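Local coordinates for GENE 22 product (Bacillus phage spp1, PDB 2XC8), which is of unknown function but resembles in fold a domain of the receptor-binding protein of lactococcal phage p2, at residues E30-K33 against E37-P40; E16-E19 against I24-S27; V44-T49 against W73-A78. All blocks are in the same frame, centred on the assembly; numbering follows the deposited sequence.

Interaction 1 of 3, residues E30-K33 against E37-P40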
loop_
_atom_site.group_PDB
_atom_site.type_symbol
_atom_site.label_atom_id
_atom_site.label_comp_id
_atom_site.label_asym_id
_atom_site.label_seq_id
_atom_site.Cartn_x
_atom_site.Cartn_y
_atom_site.Cartn_z
ATOM N N GLU B 30 -3.390 -14.870 3.355
ATOM C CA GLU B 30 -4.210 -15.588 4.321
ATOM C C GLU B 30 -5.316 -14.708 4.881
ATOM O O GLU B 30 -5.072 -13.570 5.291
ATOM C CB GLU B 30 -3.348 -16.111 5.471
ATOM C CG GLU B 30 -2.383 -17.223 5.092
ATOM C CD GLU B 30 -1.470 -17.618 6.237
ATOM O OE1 GLU B 30 -1.358 -18.831 6.513
ATOM O OE2 GLU B 30 -0.864 -16.721 6.863
ATOM N N LEU B 31 -6.530 -15.246 4.888
ATOM C CA LEU B 31 -7.655 -14.600 5.545
ATOM C C LEU B 31 -7.756 -15.132 6.969
ATOM O O LEU B 31 -7.859 -16.342 7.181
ATOM C CB LEU B 31 -8.954 -14.863 4.774
ATOM C CG LEU B 31 -10.250 -14.212 5.271
ATOM C CD1 LEU B 31 -10.205 -12.695 5.134
ATOM C CD2 LEU B 31 -11.444 -14.777 4.520
ATOM N N HIS B 32 -7.719 -14.222 7.937
ATOM C CA HIS B 32 -7.792 -14.586 9.348
ATOM C C HIS B 32 -9.079 -14.156 10.040
ATOM O O HIS B 32 -9.563 -13.042 9.840
ATOM C CB HIS B 32 -6.669 -13.923 10.141
ATOM C CG HIS B 32 -5.297 -14.412 9.798
ATOM N ND1 HIS B 32 -4.544 -15.178 10.662
ATOM C CD2 HIS B 32 -4.530 -14.222 8.698
ATOM C CE1 HIS B 32 -3.377 -15.449 10.104
ATOM N NE2 HIS B 32 -3.344 -14.881 8.913
ATOM N N LYS B 33 -9.616 -15.057 10.859
ATOM C CA LYS B 33 -10.811 -14.772 11.641
ATOM C C LYS B 33 -10.284 -14.656 13.072
ATOM O O LYS B 33 -10.326 -15.619 13.846
ATOM C CB LYS B 33 -11.866 -15.879 11.524
ATOM C CG LYS B 33 -13.139 -15.647 12.334
ATOM C CD LYS B 33 -14.018 -16.890 12.341
ATOM C CE LYS B 33 -15.274 -16.682 13.171
ATOM N NZ LYS B 33 -16.099 -17.920 13.252
ATOM N N GLU B 37 -9.240 -19.101 13.299
ATOM C CA GLU B 37 -9.010 -19.850 12.057
ATOM C C GLU B 37 -8.468 -18.990 10.913
ATOM O O GLU B 37 -8.848 -17.827 10.758
ATOM C CB GLU B 37 -10.276 -20.601 11.612
ATOM C CG GLU B 37 -10.022 -21.673 10.544
ATOM C CD GLU B 37 -11.168 -22.660 10.371
ATOM O OE1 GLU B 37 -11.026 -23.585 9.544
ATOM O OE2 GLU B 37 -12.206 -22.520 11.055
ATOM N N VAL B 38 -7.651 -19.597 10.077
ATOM C CA VAL B 38 -7.001 -19.009 8.937
ATOM C C VAL B 38 -7.340 -19.775 7.656
ATOM O O VAL B 38 -7.399 -20.937 7.663
ATOM C CB VAL B 38 -5.500 -19.056 9.135
ATOM C CG1 VAL B 38 -4.775 -18.409 8.045
ATOM C CG2 VAL B 38 -5.134 -18.574 10.464
ATOM N N PHE B 39 -7.544 -19.063 6.556
ATOM C CA PHE B 39 -7.926 -19.668 5.281
ATOM C C PHE B 39 -6.985 -19.184 4.174
ATOM O O PHE B 39 -6.620 -18.006 4.153
ATOM C CB PHE B 39 -9.371 -19.284 4.930
ATOM C CG PHE B 39 -10.359 -19.506 6.049
ATOM C CD1 PHE B 39 -11.029 -20.719 6.172
ATOM C CD2 PHE B 39 -10.632 -18.494 6.970
ATOM C CE1 PHE B 39 -11.945 -20.928 7.200
ATOM C CE2 PHE B 39 -11.547 -18.696 8.005
ATOM C CZ PHE B 39 -12.206 -19.915 8.116
ATOM N N PRO B 40 -6.586 -20.084 3.248
ATOM C CA PRO B 40 -5.703 -19.653 2.160
ATOM C C PRO B 40 -6.431 -18.821 1.101
ATOM O O PRO B 40 -7.560 -19.143 0.722
ATOM C CB PRO B 40 -5.207 -20.975 1.563
ATOM C CG PRO B 40 -6.271 -21.960 1.882
ATOM C CD PRO B 40 -6.878 -21.530 3.187
#

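Interaction 2 of 3, residues E16-E19 against I24-S27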
loop_
_atom_site.group_PDB
_atom_site.type_symbol
_atom_site.label_atom_id
_atom_site.label_comp_id
_atom_site.label_asym_id
_atom_site.label_seq_id
_atom_site.Cartn_x
_atom_site.Cartn_y
_atom_site.Cartn_z
ATOM N N GLU B 16 -0.828 -8.830 0.132
ATOM C CA GLU B 16 -0.364 -7.563 -0.324
ATOM C C GLU B 16 -1.219 -7.100 -1.491
ATOM O O GLU B 16 -1.364 -7.799 -2.432
ATOM C CB GLU B 16 1.042 -7.770 -0.801
ATOM C CG GLU B 16 1.893 -6.613 -0.831
ATOM C CD GLU B 16 3.306 -6.992 -1.195
ATOM O OE1 GLU B 16 3.631 -6.868 -2.355
ATOM O OE2 GLU B 16 4.099 -7.406 -0.340
ATOM N N ILE B 17 -1.790 -5.923 -1.384
ATOM C CA ILE B 17 -2.602 -5.336 -2.456
ATOM C C ILE B 17 -1.982 -4.018 -2.918
ATOM O O ILE B 17 -1.805 -3.096 -2.117
ATOM C CB ILE B 17 -4.079 -5.108 -2.029
ATOM C CG1 ILE B 17 -4.667 -6.372 -1.391
ATOM C CG2 ILE B 17 -4.920 -4.665 -3.230
ATOM C CD1 ILE B 17 -5.916 -6.135 -0.554
ATOM N N LYS B 18 -1.672 -3.948 -4.191
ATOM C CA LYS B 18 -1.067 -2.759 -4.774
ATOM C C LYS B 18 -1.497 -2.322 -6.175
ATOM O O LYS B 18 -1.847 -3.113 -7.009
ATOM C CB LYS B 18 0.464 -2.830 -4.699
ATOM C CG LYS B 18 1.082 -3.764 -5.641
ATOM C CD LYS B 18 2.522 -3.604 -5.631
ATOM C CE LYS B 18 3.170 -4.734 -4.949
ATOM N NZ LYS B 18 4.202 -5.338 -5.805
ATOM N N GLU B 19 -1.452 -1.022 -6.399
ATOM C CA GLU B 19 -1.728 -0.459 -7.713
ATOM C C GLU B 19 -0.474 -0.543 -8.578
ATOM O O GLU B 19 0.612 -0.130 -8.161
ATOM C CB GLU B 19 -2.183 0.999 -7.587
ATOM C CG GLU B 19 -2.526 1.675 -8.916
ATOM C CD GLU B 19 -2.573 3.195 -8.828
ATOM O OE1 GLU B 19 -2.421 3.749 -7.718
ATOM O OE2 GLU B 19 -2.767 3.840 -9.881
ATOM N N ILE B 24 -4.427 -3.651 -10.824
ATOM C CA ILE B 24 -4.346 -4.035 -9.415
ATOM C C ILE B 24 -3.745 -5.432 -9.274
ATOM O O ILE B 24 -4.110 -6.352 -10.007
ATOM C CB ILE B 24 -5.747 -3.979 -8.726
ATOM C CG1 ILE B 24 -6.316 -2.549 -8.727
ATOM C CG2 ILE B 24 -5.709 -4.566 -7.305
ATOM C CD1 ILE B 24 -5.524 -1.519 -7.906
ATOM N N GLU B 25 -2.815 -5.570 -8.332
ATOM C CA GLU B 25 -2.206 -6.851 -7.997
ATOM C C GLU B 25 -2.467 -7.216 -6.545
ATOM O O GLU B 25 -2.132 -6.455 -5.634
ATOM C CB GLU B 25 -0.698 -6.811 -8.241
ATOM C CG GLU B 25 -0.249 -7.518 -9.506
ATOM C CD GLU B 25 1.237 -7.338 -9.769
ATOM O OE1 GLU B 25 2.044 -7.441 -8.815
ATOM O OE2 GLU B 25 1.600 -7.097 -10.940
ATOM N N VAL B 26 -3.073 -8.379 -6.337
ATOM C CA VAL B 26 -3.248 -8.931 -5.000
ATOM C C VAL B 26 -2.405 -10.197 -4.914
ATOM O O VAL B 26 -2.577 -11.121 -5.712
ATOM C CB VAL B 26 -4.733 -9.242 -4.684
ATOM C CG1 VAL B 26 -4.885 -9.759 -3.260
ATOM C CG2 VAL B 26 -5.604 -8.007 -4.892
ATOM N N SER B 27 -1.483 -10.224 -3.955
ATOM C CA SER B 27 -0.617 -11.381 -3.757
ATOM C C SER B 27 -1.379 -12.512 -3.070
ATOM O O SER B 27 -2.464 -12.299 -2.524
ATOM C CB SER B 27 0.617 -10.997 -2.935
ATOM O OG SER B 27 0.291 -10.820 -1.566
#

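Interaction 3 of 3, residues V44-T49 against W73-A78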
loop_
_atom_site.group_PDB
_atom_site.type_symbol
_atom_site.label_atom_id
_atom_site.label_comp_id
_atom_site.label_asym_id
_atom_site.label_seq_id
_atom_site.Cartn_x
_atom_site.Cartn_y
_atom_site.Cartn_z
ATOM N N VAL B 44 -4.604 -12.720 -7.185
ATOM C CA VAL B 44 -5.529 -12.220 -8.174
ATOM C C VAL B 44 -5.046 -10.902 -8.693
ATOM O O VAL B 44 -4.518 -10.120 -7.983
ATOM C CB VAL B 44 -6.984 -12.084 -7.630
ATOM C CG1 VAL B 44 -7.113 -10.988 -6.647
ATOM C CG2 VAL B 44 -7.938 -11.904 -8.718
ATOM N N SER B 45 -5.229 -10.679 -9.964
ATOM C CA SER B 45 -4.952 -9.407 -10.543
ATOM C C SER B 45 -5.882 -9.033 -11.702
ATOM O O SER B 45 -6.461 -9.890 -12.298
ATOM C CB SER B 45 -3.459 -9.289 -10.873
ATOM O OG SER B 45 -3.107 -9.991 -11.996
ATOM N N PHE B 46 -6.034 -7.744 -11.980
ATOM C CA PHE B 46 -6.875 -7.262 -13.073
ATOM C C PHE B 46 -6.427 -5.894 -13.578
ATOM O O PHE B 46 -5.896 -5.084 -12.813
ATOM C CB PHE B 46 -8.362 -7.248 -12.674
ATOM C CG PHE B 46 -8.686 -6.349 -11.505
ATOM C CD1 PHE B 46 -9.126 -5.044 -11.715
ATOM C CD2 PHE B 46 -8.580 -6.815 -10.197
ATOM C CE1 PHE B 46 -9.437 -4.211 -10.641
ATOM C CE2 PHE B 46 -8.887 -5.990 -9.116
ATOM C CZ PHE B 46 -9.318 -4.686 -9.340
ATOM N N ASP B 47 -6.643 -5.649 -14.868
ATOM C CA ASP B 47 -6.338 -4.358 -15.477
ATOM C C ASP B 47 -7.402 -3.332 -15.107
ATOM O O ASP B 47 -8.591 -3.657 -15.037
ATOM C CB ASP B 47 -6.257 -4.481 -17.002
ATOM C CG ASP B 47 -5.146 -5.412 -17.465
ATOM O OD1 ASP B 47 -4.087 -5.472 -16.804
ATOM O OD2 ASP B 47 -5.332 -6.080 -18.505
ATOM N N LEU B 48 -6.969 -2.098 -14.868
ATOM C CA LEU B 48 -7.890 -0.989 -14.654
ATOM C C LEU B 48 -8.162 -0.309 -15.995
ATOM O O LEU B 48 -7.795 0.849 -16.219
ATOM C CB LEU B 48 -7.342 -0.011 -13.608
ATOM C CG LEU B 48 -7.347 -0.499 -12.153
ATOM C CD1 LEU B 48 -6.421 0.350 -11.296
ATOM C CD2 LEU B 48 -8.759 -0.519 -11.566
ATOM N N THR B 49 -8.810 -1.065 -16.880
ATOM C CA THR B 49 -9.054 -0.659 -18.260
ATOM C C THR B 49 -10.110 0.444 -18.340
ATOM O O THR B 49 -11.229 0.269 -17.853
ATOM C CB THR B 49 -9.489 -1.866 -19.131
ATOM O OG1 THR B 49 -8.593 -2.965 -18.916
ATOM C CG2 THR B 49 -9.489 -1.503 -20.613
ATOM N N TRP B 73 -12.368 -14.989 -5.099
ATOM C CA TRP B 73 -12.442 -13.616 -5.595
ATOM C C TRP B 73 -13.523 -13.454 -6.662
ATOM O O TRP B 73 -13.736 -14.344 -7.489
ATOM C CB TRP B 73 -11.106 -13.183 -6.201
ATOM C CG TRP B 73 -9.965 -13.052 -5.237
ATOM C CD1 TRP B 73 -8.889 -13.884 -5.131
ATOM C CD2 TRP B 73 -9.770 -12.017 -4.266
ATOM N NE1 TRP B 73 -8.038 -13.437 -4.149
ATOM C CE2 TRP B 73 -8.554 -12.293 -3.600
ATOM C CE3 TRP B 73 -10.505 -10.886 -3.886
ATOM C CZ2 TRP B 73 -8.056 -11.479 -2.577
ATOM C CZ3 TRP B 73 -10.010 -10.076 -2.867
ATOM C CH2 TRP B 73 -8.796 -10.379 -2.224
ATOM N N SER B 74 -14.192 -12.305 -6.632
ATOM C CA SER B 74 -15.127 -11.903 -7.678
ATOM C C SER B 74 -14.879 -10.446 -8.043
ATOM O O SER B 74 -14.568 -9.628 -7.176
ATOM C CB SER B 74 -16.573 -12.083 -7.218
ATOM O OG SER B 74 -16.975 -13.437 -7.315
ATOM N N LEU B 75 -15.011 -10.129 -9.328
ATOM C CA LEU B 75 -14.847 -8.757 -9.794
ATOM C C LEU B 75 -16.085 -8.274 -10.531
ATOM O O LEU B 75 -16.572 -8.934 -11.453
ATOM C CB LEU B 75 -13.612 -8.622 -10.695
ATOM C CG LEU B 75 -13.250 -7.246 -11.269
ATOM C CD1 LEU B 75 -12.613 -6.346 -10.215
ATOM C CD2 LEU B 75 -12.322 -7.400 -12.462
ATOM N N CYS B 76 -16.590 -7.120 -10.110
ATOM C CA CYS B 76 -17.665 -6.456 -10.826
ATOM C C CYS B 76 -17.134 -5.222 -11.543
ATOM O O CYS B 76 -16.356 -4.444 -10.983
ATOM C CB CYS B 76 -18.809 -6.081 -9.885
ATOM S SG CYS B 76 -20.227 -5.350 -10.729
ATOM N N LYS B 77 -17.526 -5.064 -12.789
ATOM C CA LYS B 77 -17.243 -3.904 -13.584
ATOM C C LYS B 77 -18.524 -3.194 -14.011
ATOM O O LYS B 77 -19.440 -3.760 -14.492
ATOM C CB LYS B 77 -16.454 -4.326 -14.804
ATOM C CG LYS B 77 -15.671 -3.269 -15.488
ATOM C CD LYS B 77 -15.351 -3.645 -16.924
ATOM C CE LYS B 77 -14.861 -2.454 -17.733
ATOM N NZ LYS B 77 -13.904 -2.782 -18.801
ATOM N N ALA B 78 -18.572 -1.915 -13.814
ATOM C CA ALA B 78 -19.739 -1.131 -14.207
ATOM C C ALA B 78 -19.348 0.097 -15.015
ATOM O O ALA B 78 -18.407 0.810 -14.666
ATOM C CB ALA B 78 -20.549 -0.726 -12.983
#

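Interaction 1 of 3, residues E30-K33 against E37-P40
Leu31 and Phe39 face each other as a hydrogen-bonded pair of an antiparallel ladder, exchanging two backbone bonds: Leu31 N to Phe39 O at 2.9 Å and Phe39 N to Leu31 O at 2.8 Å. Further toward the turn, Lys33 N donates to Glu37 O over 2.9 Å. The non-hydrogen-bonded pairs alternate with these, His32 opposite Val38 and Glu30 opposite Pro40, and the short axes run 159° apart in direction. Backbone carbonyls also take CA-H...O contacts, among them Val38 CA to Leu31 O at 3.3 Å.

Residues 30-33 and 37-40 are the two arms of a beta hairpin next to its turn, which joins strand 23-33 to strand 37-47. Its two faces differ in character. On the one carrying Leu31 and Phe39, the leucine and the aromatic ring are buried, meeting Trp11, Met64 and Val71. The Phe39 ring swings its CD2 to 3.5 Å from Leu31 O, while the two CB atoms approach across the strands.

The other face carries Val38 between Glu30 and His32. With Val38 CG1 anti to its own backbone N (chi1 -177°), both methyls reach the imidazole. CG1 sits over a face of the ring, 4.0 Å from the His32 centroid in a CH-pi contact, and also meets the aliphatic start of Glu30 at CB, 3.7 Å away. CG2 comes to 3.5 Å from His32 ND1. The imidazole additionally stacks with Tyr12 of strand 11-13. Lys33 stretches its extended chain away from the opposite strand, and NZ forms a salt bridge with Glu36 in the turn.

Interaction 2 of 3, residues E16-E19 against I24-S27
Ile17 and Val26 lie side by side as a non-hydrogen-bonded pair, with Ile17 CG2 3.8 Å from Val26 CG2. Ile24, on the same face, brings its CG2 to 4.2 Å from Ile17 CG2 and lays CD1 against the backbone of Glu19. Between these pairs the antiparallel strands are stitched by Lys18 N to Glu25 O at 2.9 Å and Glu25 N to Lys18 O at 3.0 Å, both nearly straight.

The open end of this hairpin is gripped twice. Ser27 N donates to Glu16 O, and with chi1 at 75° the serine hydroxyl turns back across the gap, where OG accepts Glu16 N at 2.8 Å in a bent bond (141°).

Ile17 packs on Pro98, Val99, Ile113 and Leu115 of the five-stranded sheet and Ile24 shares Val99, while strand 37-47 continues the ladder beside Ile24 and Val26. Glu19 forms a salt bridge with Arg109. Glu16 and Lys18 pack on Ala28 and Gly29 of another subunit.

Lys18 NZ has a long salt bridge to Glu16 OE1 and stays 4.3 Å from Glu25 OE1. The lysine therefore probably offsets the two carboxylates loosely, leaving backbone bonds, the serine bond and apolar packing as the closer contacts.

Interaction 3 of 3, residues V44-T49 against W73-A78
Val44 has CG1 between its backbone N and carbonyl carbon (chi1 70°), and from there the methyl drops straight onto the indole of Trp73, which presents a ring face to the valine. CG1 lies 3.5 Å from the centroid of the five-membered ring and only 5° off the normal, a close CH-pi contact, and Val44 CB touches the rim at Trp73 CD1, 3.6 Å away.

Two residues on, the roles are reversed: the strand 37-47 side now supplies the ring. Phe46 turns one face toward Leu75, whose CD1 stands over the middle of the ring at 3.7 Å from the centroid. The second leucine methyl, CD2, covers the inner end of the phenyl group, 3.9 Å from Phe46 CG. At the far end Lys77 NZ approaches Thr49 O but stays 4.2 Å away; Tyr58 OH bonds to that carbonyl and makes a weak bond with the lysine.

The two segments run nearly parallel, their end-to-end directions 8° apart, yet they belong to different sheets, and their CA atoms are 7.5 Å apart or more where they meet. This is packing of the hairpin sheet on strand 71-79, outermost in the five-stranded sheet within this chain. Trp73 NE1 is held by Glu42 O, which fixes how the indole is turned. Outward, the sheet is extended by a parallel strand of another subunit alongside Ser74, Leu75 and Cys76, and a disulfide ties Cys76 to Cys86.

Because both touching pairs place a methyl over an aromatic face, dispersion and weak CH-pi attraction join the sheets here, while the indole's polar N-H is satisfied from the side of the hairpin sheet.

How the interactions relate
From the N terminus, interaction 2 comes first, closing the short hairpin between strands 17-19 and 23-33. Strand 23-33 runs on into interaction 1, which closes the next hairpin with strand 37-47, and that strand in turn leads to interaction 3, where 23 intervening residues, strand 56-64 among them, are closed off by contact with strand 71-79. The three follow in series, none nesting or crossing. Interactions 1 and 2 build the antiparallel hairpin sheet; interaction 3 packs it on the five-stranded sheet. Interactions 2 and 3 also meet directly, as Val26 N and Ile24 N approach Val44 O and Phe46 O at hydrogen-bonding distance, whereas interaction 1 lies farther out along the same strands.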